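Local atomic coordinates of putative hydroxymethylglutaryl-CoA synthase (Streptococcus mutans, PDB entry 3SQZ), a protein that probably catalyses formation of hydroxymethylglutaryl-CoA from acetyl-CoA and acetoacetyl-CoA, and binds coenzyme A on a thiolase-type fold. Residues A[72-77]-A[305-309]; A[184-188]-A[381-386]; A[214-218]-A[234-238]; A[242-247]-A[345-349]. All coordinates share one frame; numbering follows the deposited sequence.

In the fold
From the N terminus, 72-77 and then 184-188 are laid down, the first ending in the edge strand 75-78 of the small sheet and the second lining the coenzyme A pocket. Interaction 3 is the first to close, a short loop joining 214-218 to helix 232-254, and it lies nested inside the larger loops of interactions 1 and 2. Interaction 1 closes next at 305-309, interaction 4 at 345-349, where strand 346-354 begins, and interaction 2 last, at 381-386. Interaction 4 therefore crosses interaction 1 but nests within interaction 2, while interactions 1 and 2 cross and touch. Interactions 3 and 4 also touch; both use helix 232-254, joining it to a loop after strand 203-213 and to strand 346-354.

Interaction 1 (A[72-77]-A[305-309]); sequences LLNALS and SKQIG
Ser305 opens the short helix 305-308, and Leu73 CD2 rests 3.4 Å from Ser305 O, while the same oxygen takes the N-H groups of Ile308 and Gly309 within the turn. Lys306 follows with an extended chain lying alongside the backbone of Leu72; its CG sits 3.3 Å from Leu72 O, a buried carbonyl for which the model holds no hydrogen-bond partner. The carbonyl O of Lys306 is the busy atom: Asn74 N (2.8 Å) and Ala75 N (3.1 Å) both donate to it, each in its carbonyl plane. Gln307 starts away from the strand side but bends at chi2 (-53°), bringing NE2 back to a lone pair of Asn74 OD1 at 3.0 Å, the two amide planes 46° apart. Ile308 CB points away from 72-77, and its carbonyl makes the bond: Ser77 N donates to Ile308 O at 2.9 Å, from above the carbonyl plane, and Leu76 CA adds a C-H...O contact. Ser77 OG itself is hydrogen-bonded to Ser46 and Arg373. Gly309 ends the helix at positive phi. Carbonyls at this C-terminal end thus find donors in the edge strand 75-78 and the turn leading into it, so the hydrogen bonds fix where the helix end meets the small sheet, beside helix 271-279 with its coenzyme A-binding Lys272.

Interaction 2 (A[184-188]-A[381-386]); sequences ESTQG and YEKIFF. With COA (coenzyme A), chain D.
Tyr381 reaches across to Glu184 and Gln187, and its hydroxyl is where this contact is tight. Tyr381 OH donates to Glu184 OE1 at 2.6 Å, which accepts on its anti lone pair, and the hydroxyl accepts from Gln187 NE2 at 2.9 Å, close to the amide plane and nearly straight (158°). The ring stands at an unusual chi1 of 135°, well off a staggered position, and the two bonds to its hydroxyl are consistent with holding it there. Glu184 gets to the hydroxyl on a fully extended chain; its OE2 is taken by Arg60 and Gly180 N. Gln187 is gripped at both ends, since OE1 receives the backbone N-H groups of Tyr177 and Gly178. Beside this hydrogen-bonded hydroxyl the rest is van der Waals contact at ring edges, Phe385 CE2 3.7 Å from Gln187 CD and Phe386 CZ 3.6 Å from Gln187 OE1, the partly exposed Phe386 marking the looser side. The nearest CA atoms, those of Gly188 and Phe385, are 10.0 Å apart. On the far side of the loop Thr186 OG1 accepts from N8P of coenzyme A at 2.9 Å. The hydrogen bonds run one way, amide to phenol to carboxylate: a charged Glu184 would probably polarise the phenol, and the two bonds tie helix 378-385 to the loop that holds the pantetheine.

Interaction 3 (A[214-218]-A[234-238]); sequences RDIMD and YSTKQ. With COA (coenzyme A), chain D.
Asp218 and Ser235 bring the two backbones nearest, their CA atoms 4.7 Å apart where the loop 214-218 passes the early turns of helix 232-254. Ser235 OG, swung opposite its own N (chi1 -169°), donates to Asp218 OD1 at 2.7 Å, arriving on the anti side and only 16° out of the carboxylate plane. Asp218 OD1 is also hydrogen-bonded to Tyr341 OH and Ser343 OG, and OD2 takes Gly344 N, so the carboxylate is held on both oxygens. Ser235 OG in turn lies 3.2 Å from C3P of coenzyme A, at the thiol end of the pantetheine, which makes Asp218 a second-shell residue that orients a ligand-lining hydroxyl. The loop is the continuation of strand 203-213 in the thiolase fold, and the helix it meets lies only a short way further along the chain. Beyond the pocket, the Tyr234 ring carries the apolar part: Ile216 CB comes to its edge, and CG of Gln238, one turn on, lies against one face. Ile216 uses its two branches separately, CG2 touching Tyr234 OH at 3.4 Å and CD1 pressing on Gln238 CG at 3.5 Å. A water joins the same hydroxyl to the loop, taking the N-H of Met217 at 2.8 Å and lying 3.0 Å from Tyr234 OH. At the other end Arg214 NH1, which has its stronger partner in Asp241, donates to Gln238 OE1 at 2.9 Å, the guanidinium and amide planes standing 70° apart.

Interaction 4 (A[242-247]-A[345-349]); sequences MLKTTW and AVAEI
Met242 O, on a residue that packs against Ala345 and Ala347, takes Thr246 N at 3.0 Å and has Thr246 OG1 2.7 Å away; that hydroxyl is also hydrogen-bonded to Gln212 OE1, so its one proton has two acceptors within reach. This is helix-on-sheet packing of the thiolase fold, helix 232-254 lying on strand 346-354, which runs between strands 203-213 and 335-342. The two short axes pass 8.6 Å apart at 45°, and no hydrogen bond crosses between the segments. Ala345, Ala347 and Ile349 direct their CB atoms at the helix, while Val346 and Glu348 point theirs away; Glu348 OE1 is hydrogen-bonded to Tyr146 OH. Met242, modelled in two conformers, in the one described here lays its sulfur against Ala345, just ahead of the strand, SD 3.6 Å from Ala345 CB, with CE bent over toward Ala347 CB at 4.0 Å. Ala347, small and buried, touches this methionine and also Phe339 of the neighbouring strand. Thr246 and Ile349 pass side by side, pointing opposite ways, with Thr246 CG2 3.8 Å from Ile349 CD1. Ile349, with CG1 beside its own N (chi1 -63°), pushes its terminal methyl into the helix backbone, where it also meets the edge of the Trp247 indole near the ring plane. The indole makes an edge-to-face pair with Phe264. The fit is tightest at this point: Ile349 CD1 stands only 3.3 Å from Trp247 CA and 3.7 Å from Trp247 CB.

Interaction 1 (A[72-77]-A[305-309])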
# COMPACT_ATOMS: atom_id res chain seq x y z
N LEU A 72 16.00 6.78 4.63
CA LEU A 72 15.89 5.43 5.21
C LEU A 72 15.37 4.42 4.18
O LEU A 72 14.48 3.61 4.47
CB LEU A 72 15.05 5.43 6.49
CG LEU A 72 15.63 6.24 7.65
CD1 LEU A 72 14.62 6.37 8.78
CD2 LEU A 72 16.93 5.63 8.17
N LEU A 73 15.94 4.47 2.98
CA LEU A 73 15.61 3.52 1.92
C LEU A 73 16.85 2.78 1.45
O LEU A 73 17.91 3.38 1.24
CB LEU A 73 14.98 4.24 0.72
CG LEU A 73 13.53 4.69 0.86
CD1 LEU A 73 13.13 5.57 -0.31
CD2 LEU A 73 12.61 3.47 0.95
N ASN A 74 16.71 1.48 1.26
CA ASN A 74 17.78 0.64 0.74
C ASN A 74 17.60 0.28 -0.73
O ASN A 74 18.56 0.19 -1.48
CB ASN A 74 17.89 -0.66 1.55
CG ASN A 74 18.22 -0.41 3.00
OD1 ASN A 74 17.78 -1.15 3.88
ND2 ASN A 74 18.98 0.64 3.26
N ALA A 75 16.35 0.04 -1.13
CA ALA A 75 16.06 -0.45 -2.47
C ALA A 75 14.60 -0.18 -2.79
O ALA A 75 13.78 0.01 -1.89
CB ALA A 75 16.36 -1.94 -2.56
N LEU A 76 14.27 -0.19 -4.07
CA LEU A 76 12.92 0.12 -4.58
C LEU A 76 12.48 -0.97 -5.56
O LEU A 76 13.28 -1.34 -6.41
CB LEU A 76 12.95 1.43 -5.38
CG LEU A 76 13.67 2.64 -4.80
CD1 LEU A 76 13.64 3.79 -5.81
CD2 LEU A 76 13.03 3.06 -3.49
N SER A 77 11.23 -1.40 -5.50
CA SER A 77 10.71 -2.29 -6.53
C SER A 77 10.45 -1.53 -7.82
O SER A 77 9.90 -0.43 -7.81
CB SER A 77 9.40 -2.94 -6.09
OG SER A 77 9.64 -3.83 -5.01
N SER A 305 9.19 -1.60 3.75
CA SER A 305 9.24 -0.40 2.94
C SER A 305 10.68 0.01 2.58
O SER A 305 10.93 0.53 1.50
CB SER A 305 8.49 0.73 3.65
OG SER A 305 7.11 0.41 3.69
N LYS A 306 11.63 -0.26 3.48
CA LYS A 306 13.04 0.01 3.20
C LYS A 306 13.55 -0.73 1.97
O LYS A 306 14.54 -0.31 1.37
CB LYS A 306 13.91 -0.37 4.39
CG LYS A 306 13.79 0.56 5.56
CD LYS A 306 14.82 0.23 6.63
CE LYS A 306 14.76 1.22 7.78
NZ LYS A 306 15.72 0.90 8.86
N GLN A 307 12.90 -1.84 1.62
CA GLN A 307 13.33 -2.68 0.50
C GLN A 307 12.47 -2.50 -0.75
O GLN A 307 12.85 -2.96 -1.82
CB GLN A 307 13.28 -4.15 0.89
CG GLN A 307 14.06 -4.52 2.13
CD GLN A 307 15.49 -4.05 2.07
OE1 GLN A 307 16.19 -4.29 1.09
NE2 GLN A 307 15.91 -3.34 3.11
N ILE A 308 11.30 -1.88 -0.60
CA ILE A 308 10.28 -1.82 -1.64
C ILE A 308 10.04 -0.41 -2.17
O ILE A 308 9.75 -0.23 -3.36
CB ILE A 308 8.95 -2.41 -1.11
CG1 ILE A 308 9.13 -3.92 -0.92
CG2 ILE A 308 7.76 -2.08 -2.03
CD1 ILE A 308 8.12 -4.54 -0.02
N GLY A 309 10.16 0.59 -1.31
CA GLY A 309 9.86 1.95 -1.70
C GLY A 309 8.40 2.30 -1.49
O GLY A 309 7.69 1.65 -0.72

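Interaction 2 (A[184-188]-A[381-386])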
# COMPACT_ATOMS: atom_id res chain seq x y z
N GLU A 184 12.36 10.67 -7.64
CA GLU A 184 12.87 9.45 -8.24
C GLU A 184 13.29 8.45 -7.17
O GLU A 184 13.15 7.23 -7.34
CB GLU A 184 14.04 9.75 -9.17
CG GLU A 184 14.41 8.56 -10.02
CD GLU A 184 15.55 8.82 -10.99
OE1 GLU A 184 15.74 7.98 -11.89
OE2 GLU A 184 16.27 9.84 -10.86
N SER A 185 13.81 8.97 -6.06
CA SER A 185 14.26 8.13 -4.97
C SER A 185 13.12 7.57 -4.12
O SER A 185 13.38 6.74 -3.25
CB SER A 185 15.22 8.92 -4.08
OG SER A 185 14.57 10.07 -3.60
N THR A 186 11.89 8.03 -4.34
CA THR A 186 10.73 7.53 -3.60
C THR A 186 9.73 6.85 -4.53
O THR A 186 8.50 6.96 -4.36
CB THR A 186 10.06 8.63 -2.74
OG1 THR A 186 9.62 9.71 -3.56
CG2 THR A 186 11.04 9.15 -1.71
N GLN A 187 10.28 6.10 -5.48
CA GLN A 187 9.49 5.26 -6.38
C GLN A 187 9.24 3.89 -5.74
O GLN A 187 9.73 3.62 -4.64
CB GLN A 187 10.19 5.18 -7.74
CG GLN A 187 10.10 6.52 -8.46
CD GLN A 187 10.83 6.61 -9.78
OE1 GLN A 187 10.37 7.31 -10.69
NE2 GLN A 187 11.99 5.96 -9.90
N GLY A 188 8.47 3.04 -6.41
CA GLY A 188 8.18 1.71 -5.89
C GLY A 188 6.98 1.10 -6.58
O GLY A 188 6.38 1.71 -7.47
N TYR A 381 16.86 0.05 -15.61
CA TYR A 381 15.72 0.57 -14.87
C TYR A 381 15.06 1.72 -15.63
O TYR A 381 13.84 1.80 -15.72
CB TYR A 381 16.12 0.97 -13.44
CG TYR A 381 15.56 2.32 -13.00
CD1 TYR A 381 14.24 2.45 -12.58
CD2 TYR A 381 16.36 3.46 -13.04
CE1 TYR A 381 13.74 3.68 -12.22
CE2 TYR A 381 15.86 4.69 -12.68
CZ TYR A 381 14.55 4.80 -12.26
OH TYR A 381 14.04 6.02 -11.91
N GLU A 382 15.87 2.61 -16.19
CA GLU A 382 15.33 3.75 -16.93
C GLU A 382 14.51 3.28 -18.12
O GLU A 382 13.42 3.80 -18.40
CB GLU A 382 16.44 4.68 -17.40
CG GLU A 382 17.06 5.48 -16.28
CD GLU A 382 18.26 6.29 -16.73
OE1 GLU A 382 18.73 6.09 -17.87
OE2 GLU A 382 18.73 7.12 -15.94
N LYS A 383 15.02 2.29 -18.83
CA LYS A 383 14.35 1.78 -20.01
C LYS A 383 13.07 1.03 -19.65
O LYS A 383 12.04 1.20 -20.30
CB LYS A 383 15.28 0.87 -20.81
CG LYS A 383 16.40 1.62 -21.52
N ILE A 384 13.15 0.20 -18.62
CA ILE A 384 12.03 -0.65 -18.26
C ILE A 384 10.92 0.12 -17.53
O ILE A 384 9.74 -0.00 -17.87
CB ILE A 384 12.52 -1.85 -17.42
CG1 ILE A 384 13.35 -2.79 -18.30
CG2 ILE A 384 11.36 -2.59 -16.79
CD1 ILE A 384 14.08 -3.88 -17.54
N PHE A 385 11.28 0.91 -16.54
CA PHE A 385 10.26 1.53 -15.70
C PHE A 385 9.45 2.57 -16.47
O PHE A 385 8.27 2.76 -16.21
CB PHE A 385 10.90 2.18 -14.47
CG PHE A 385 9.95 2.41 -13.31
CD1 PHE A 385 9.05 1.43 -12.90
CD2 PHE A 385 10.02 3.59 -12.58
CE1 PHE A 385 8.22 1.64 -11.80
CE2 PHE A 385 9.21 3.79 -11.49
CZ PHE A 385 8.30 2.81 -11.10
N PHE A 386 10.10 3.24 -17.43
CA PHE A 386 9.46 4.35 -18.13
C PHE A 386 8.97 3.98 -19.53
O PHE A 386 8.50 4.84 -20.28
CB PHE A 386 10.36 5.58 -18.13
CG PHE A 386 10.65 6.08 -16.75
CD1 PHE A 386 11.86 5.77 -16.13
CD2 PHE A 386 9.70 6.78 -16.03
CE1 PHE A 386 12.12 6.20 -14.84
CE2 PHE A 386 9.96 7.21 -14.74
CZ PHE A 386 11.17 6.91 -14.14
N1A COA D . 23.43 12.15 4.81
C2A COA D . 22.29 11.98 5.51
N3A COA D . 21.13 12.62 5.12
C4A COA D . 21.15 13.43 4.02
C5A COA D . 22.33 13.61 3.29
C6A COA D . 23.45 12.99 3.68
N6A COA D . 24.66 13.17 2.93
N7A COA D . 22.06 14.47 2.25
C8A COA D . 20.77 14.81 2.31
N9A COA D . 20.22 14.16 3.45
C1B COA D . 18.81 14.14 3.81
C2B COA D . 18.09 15.21 4.68
O2B COA D . 18.62 16.13 5.53
C3B COA D . 16.69 14.63 4.76
O3B COA D . 16.06 14.22 5.90
P3B COA D . 15.45 15.21 6.92
O7A COA D . 14.11 15.78 6.34
O8A COA D . 15.19 14.34 8.19
O9A COA D . 16.44 16.31 7.21
C4B COA D . 16.57 13.97 3.44
O4B COA D . 17.78 13.21 3.37
C5B COA D . 15.85 14.54 2.26
O5B COA D . 16.63 15.63 1.86
P1A COA D . 16.18 16.52 0.63
O1A COA D . 14.73 17.10 0.89
O2A COA D . 17.18 17.64 0.42
O3A COA D . 16.14 15.54 -0.62
P2A COA D . 15.36 15.84 -1.97
O4A COA D . 15.37 17.38 -2.31
O5A COA D . 16.01 15.06 -3.10
O6A COA D . 13.84 15.37 -1.81
CBP COA D . 11.99 14.01 -1.01
CCP COA D . 13.46 14.32 -0.95
CDP COA D . 11.22 15.22 -0.57
CEP COA D . 11.65 12.85 -0.11
CAP COA D . 11.66 13.66 -2.44
OAP COA D . 12.14 12.43 -2.79
C9P COA D . 10.18 13.79 -2.75
O9P COA D . 9.63 14.87 -2.91
N8P COA D . 9.46 12.51 -2.92
C7P COA D . 8.02 12.48 -3.05
C6P COA D . 7.27 12.79 -1.77
C5P COA D . 5.76 12.60 -1.89
O5P COA D . 5.28 11.89 -2.74
N4P COA D . 4.91 13.23 -0.91
C3P COA D . 3.46 12.98 -0.94
C2P COA D . 2.90 12.16 0.19
S1P COA D . 3.42 12.60 1.81

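Interaction 3 (A[214-218]-A[234-238])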
# COMPACT_ATOMS: atom_id res chain seq x y z
N ARG A 214 -8.55 18.68 3.62
CA ARG A 214 -8.00 20.02 3.45
C ARG A 214 -7.53 20.19 2.01
O ARG A 214 -6.70 19.41 1.54
CB ARG A 214 -6.80 20.21 4.40
CG ARG A 214 -6.20 21.59 4.47
CD ARG A 214 -4.97 21.58 5.37
NE ARG A 214 -5.30 21.18 6.73
CZ ARG A 214 -4.40 21.02 7.70
NH1 ARG A 214 -3.11 21.20 7.45
NH2 ARG A 214 -4.79 20.67 8.92
N ASP A 215 -8.03 21.21 1.32
CA ASP A 215 -7.77 21.42 -0.10
C ASP A 215 -6.41 22.08 -0.31
O ASP A 215 -6.26 23.28 -0.11
CB ASP A 215 -8.92 22.25 -0.67
CG ASP A 215 -8.76 22.60 -2.13
OD1 ASP A 215 -7.88 22.07 -2.83
OD2 ASP A 215 -9.56 23.45 -2.59
N ILE A 216 -5.43 21.27 -0.70
CA ILE A 216 -4.05 21.73 -0.90
C ILE A 216 -3.47 21.07 -2.15
O ILE A 216 -4.04 20.12 -2.69
CB ILE A 216 -3.15 21.43 0.34
CG1 ILE A 216 -3.04 19.91 0.60
CG2 ILE A 216 -3.66 22.19 1.56
CD1 ILE A 216 -1.98 19.56 1.62
N MET A 217 -2.32 21.57 -2.59
CA MET A 217 -1.65 20.99 -3.75
C MET A 217 -0.21 20.61 -3.41
O MET A 217 0.75 21.15 -3.95
CB MET A 217 -1.76 21.90 -4.97
CG MET A 217 -3.20 22.05 -5.46
SD MET A 217 -3.90 20.46 -6.01
CE MET A 217 -3.62 20.56 -7.77
N ASP A 218 -0.07 19.66 -2.48
CA ASP A 218 1.25 19.14 -2.12
C ASP A 218 1.77 18.13 -3.14
O ASP A 218 2.98 18.05 -3.38
CB ASP A 218 1.24 18.54 -0.71
CG ASP A 218 0.22 17.42 -0.52
OD1 ASP A 218 0.57 16.43 0.17
OD2 ASP A 218 -0.93 17.52 -1.03
N TYR A 234 6.71 20.86 1.41
CA TYR A 234 5.36 21.27 1.76
C TYR A 234 4.51 20.04 2.09
O TYR A 234 3.73 20.04 3.04
CB TYR A 234 4.77 22.08 0.61
CG TYR A 234 3.34 22.52 0.79
CD1 TYR A 234 2.34 21.94 0.04
CD2 TYR A 234 3.00 23.55 1.65
CE1 TYR A 234 1.03 22.34 0.15
CE2 TYR A 234 1.67 23.97 1.77
CZ TYR A 234 0.69 23.35 1.01
OH TYR A 234 -0.64 23.72 1.08
N SER A 235 4.67 18.98 1.31
CA SER A 235 3.91 17.78 1.57
C SER A 235 4.25 17.19 2.95
O SER A 235 3.37 16.78 3.69
CB SER A 235 4.10 16.74 0.48
OG SER A 235 3.16 15.71 0.66
N THR A 236 5.53 17.18 3.30
CA THR A 236 5.95 16.71 4.62
C THR A 236 5.30 17.54 5.72
O THR A 236 4.77 17.00 6.68
CB THR A 236 7.47 16.76 4.74
OG1 THR A 236 8.03 15.71 3.94
CG2 THR A 236 7.91 16.59 6.20
N LYS A 237 5.33 18.86 5.56
CA LYS A 237 4.73 19.74 6.56
C LYS A 237 3.22 19.49 6.71
O LYS A 237 2.69 19.49 7.82
CB LYS A 237 4.98 21.21 6.22
CG LYS A 237 4.38 22.20 7.20
N GLN A 238 2.54 19.29 5.59
CA GLN A 238 1.10 19.06 5.62
C GLN A 238 0.76 17.68 6.17
O GLN A 238 -0.22 17.52 6.90
CB GLN A 238 0.50 19.28 4.23
CG GLN A 238 0.52 20.75 3.84
CD GLN A 238 -0.36 21.59 4.74
OE1 GLN A 238 -1.52 21.26 4.98
NE2 GLN A 238 0.20 22.68 5.27
N1A COA D . 23.43 12.15 4.81
C2A COA D . 22.29 11.98 5.51
N3A COA D . 21.13 12.62 5.12
C4A COA D . 21.15 13.43 4.02
C5A COA D . 22.33 13.61 3.29
C6A COA D . 23.45 12.99 3.68
N6A COA D . 24.66 13.17 2.93
N7A COA D . 22.06 14.47 2.25
C8A COA D . 20.77 14.81 2.31
N9A COA D . 20.22 14.16 3.45
C1B COA D . 18.81 14.14 3.81
C2B COA D . 18.09 15.21 4.68
O2B COA D . 18.62 16.13 5.53
C3B COA D . 16.69 14.63 4.76
O3B COA D . 16.06 14.22 5.90
P3B COA D . 15.45 15.21 6.92
O7A COA D . 14.11 15.78 6.34
O8A COA D . 15.19 14.34 8.19
O9A COA D . 16.44 16.31 7.21
C4B COA D . 16.57 13.97 3.44
O4B COA D . 17.78 13.21 3.37
C5B COA D . 15.85 14.54 2.26
O5B COA D . 16.63 15.63 1.86
P1A COA D . 16.18 16.52 0.63
O1A COA D . 14.73 17.10 0.89
O2A COA D . 17.18 17.64 0.42
O3A COA D . 16.14 15.54 -0.62
P2A COA D . 15.36 15.84 -1.97
O4A COA D . 15.37 17.38 -2.31
O5A COA D . 16.01 15.06 -3.10
O6A COA D . 13.84 15.37 -1.81
CBP COA D . 11.99 14.01 -1.01
CCP COA D . 13.46 14.32 -0.95
CDP COA D . 11.22 15.22 -0.57
CEP COA D . 11.65 12.85 -0.11
CAP COA D . 11.66 13.66 -2.44
OAP COA D . 12.14 12.43 -2.79
C9P COA D . 10.18 13.79 -2.75
O9P COA D . 9.63 14.87 -2.91
N8P COA D . 9.46 12.51 -2.92
C7P COA D . 8.02 12.48 -3.05
C6P COA D . 7.27 12.79 -1.77
C5P COA D . 5.76 12.60 -1.89
O5P COA D . 5.28 11.89 -2.74
N4P COA D . 4.91 13.23 -0.91
C3P COA D . 3.46 12.98 -0.94
C2P COA D . 2.90 12.16 0.19
S1P COA D . 3.42 12.60 1.81
O HOH W 1 -1.24 24.02 -1.89

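Interaction 4 (A[242-247]-A[345-349])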
# COMPACT_ATOMS: atom_id res chain seq x y z
N MET A 242 -1.61 17.52 9.43
CA MET A 242 -2.83 16.75 9.42
C MET A 242 -2.75 15.60 10.42
O MET A 242 -3.74 15.26 11.06
CB MET A 242 -3.17 16.28 8.02
CG MET A 242 -3.50 17.45 7.11
SD MET A 242 -4.27 16.97 5.57
CE MET A 242 -5.90 16.46 6.10
N LEU A 243 -1.56 15.03 10.58
CA LEU A 243 -1.37 14.02 11.61
C LEU A 243 -1.63 14.62 13.00
O LEU A 243 -2.42 14.09 13.79
CB LEU A 243 0.03 13.44 11.54
CG LEU A 243 0.46 12.51 12.67
CD1 LEU A 243 -0.39 11.25 12.76
CD2 LEU A 243 1.92 12.14 12.50
N LYS A 244 -0.95 15.72 13.30
CA LYS A 244 -1.08 16.36 14.60
C LYS A 244 -2.52 16.73 14.93
O LYS A 244 -3.02 16.42 16.02
CB LYS A 244 -0.20 17.61 14.67
CG LYS A 244 -0.37 18.42 15.95
CD LYS A 244 0.47 19.69 15.92
CE LYS A 244 0.29 20.50 17.20
NZ LYS A 244 1.24 21.65 17.27
N THR A 245 -3.18 17.39 13.99
CA THR A 245 -4.53 17.91 14.25
C THR A 245 -5.57 16.80 14.29
O THR A 245 -6.51 16.85 15.08
CB THR A 245 -4.94 19.02 13.24
OG1 THR A 245 -4.84 18.52 11.90
CG2 THR A 245 -4.05 20.24 13.40
N THR A 246 -5.42 15.80 13.43
CA THR A 246 -6.38 14.70 13.43
C THR A 246 -6.22 13.85 14.70
O THR A 246 -7.20 13.46 15.32
CB THR A 246 -6.27 13.83 12.16
OG1 THR A 246 -6.33 14.67 11.00
CG2 THR A 246 -7.41 12.82 12.10
N TRP A 247 -4.98 13.61 15.10
CA TRP A 247 -4.73 12.82 16.31
C TRP A 247 -5.21 13.56 17.56
O TRP A 247 -5.77 12.94 18.47
CB TRP A 247 -3.25 12.45 16.39
CG TRP A 247 -2.82 11.77 17.66
CD1 TRP A 247 -1.81 12.19 18.49
CD2 TRP A 247 -3.33 10.55 18.25
NE1 TRP A 247 -1.67 11.32 19.54
CE2 TRP A 247 -2.59 10.31 19.42
CE3 TRP A 247 -4.35 9.65 17.89
CZ2 TRP A 247 -2.83 9.21 20.25
CZ3 TRP A 247 -4.58 8.55 18.72
CH2 TRP A 247 -3.82 8.35 19.88
N ALA A 345 -5.87 17.16 0.31
CA ALA A 345 -5.32 16.07 1.10
C ALA A 345 -6.44 15.57 2.02
O ALA A 345 -7.32 16.33 2.42
CB ALA A 345 -4.14 16.56 1.95
N VAL A 346 -6.36 14.29 2.37
CA VAL A 346 -7.30 13.66 3.28
C VAL A 346 -6.50 12.77 4.22
O VAL A 346 -5.57 12.08 3.79
CB VAL A 346 -8.34 12.79 2.52
CG1 VAL A 346 -9.29 12.09 3.48
CG2 VAL A 346 -9.11 13.65 1.52
N ALA A 347 -6.83 12.82 5.51
CA ALA A 347 -6.19 11.96 6.50
C ALA A 347 -7.25 11.26 7.32
O ALA A 347 -8.37 11.75 7.45
CB ALA A 347 -5.28 12.77 7.40
N GLU A 348 -6.90 10.12 7.91
CA GLU A 348 -7.84 9.43 8.77
C GLU A 348 -7.09 8.59 9.78
O GLU A 348 -6.08 7.95 9.44
CB GLU A 348 -8.82 8.57 7.96
CG GLU A 348 -9.86 7.85 8.81
CD GLU A 348 -11.01 7.25 8.02
OE1 GLU A 348 -11.30 7.70 6.88
OE2 GLU A 348 -11.64 6.31 8.54
N ILE A 349 -7.57 8.60 11.02
CA ILE A 349 -7.07 7.72 12.06
C ILE A 349 -8.12 6.67 12.37
O ILE A 349 -9.31 6.99 12.52
CB ILE A 349 -6.71 8.51 13.31
CG1 ILE A 349 -5.58 9.46 12.95
CG2 ILE A 349 -6.35 7.57 14.47
CD1 ILE A 349 -5.23 10.43 14.02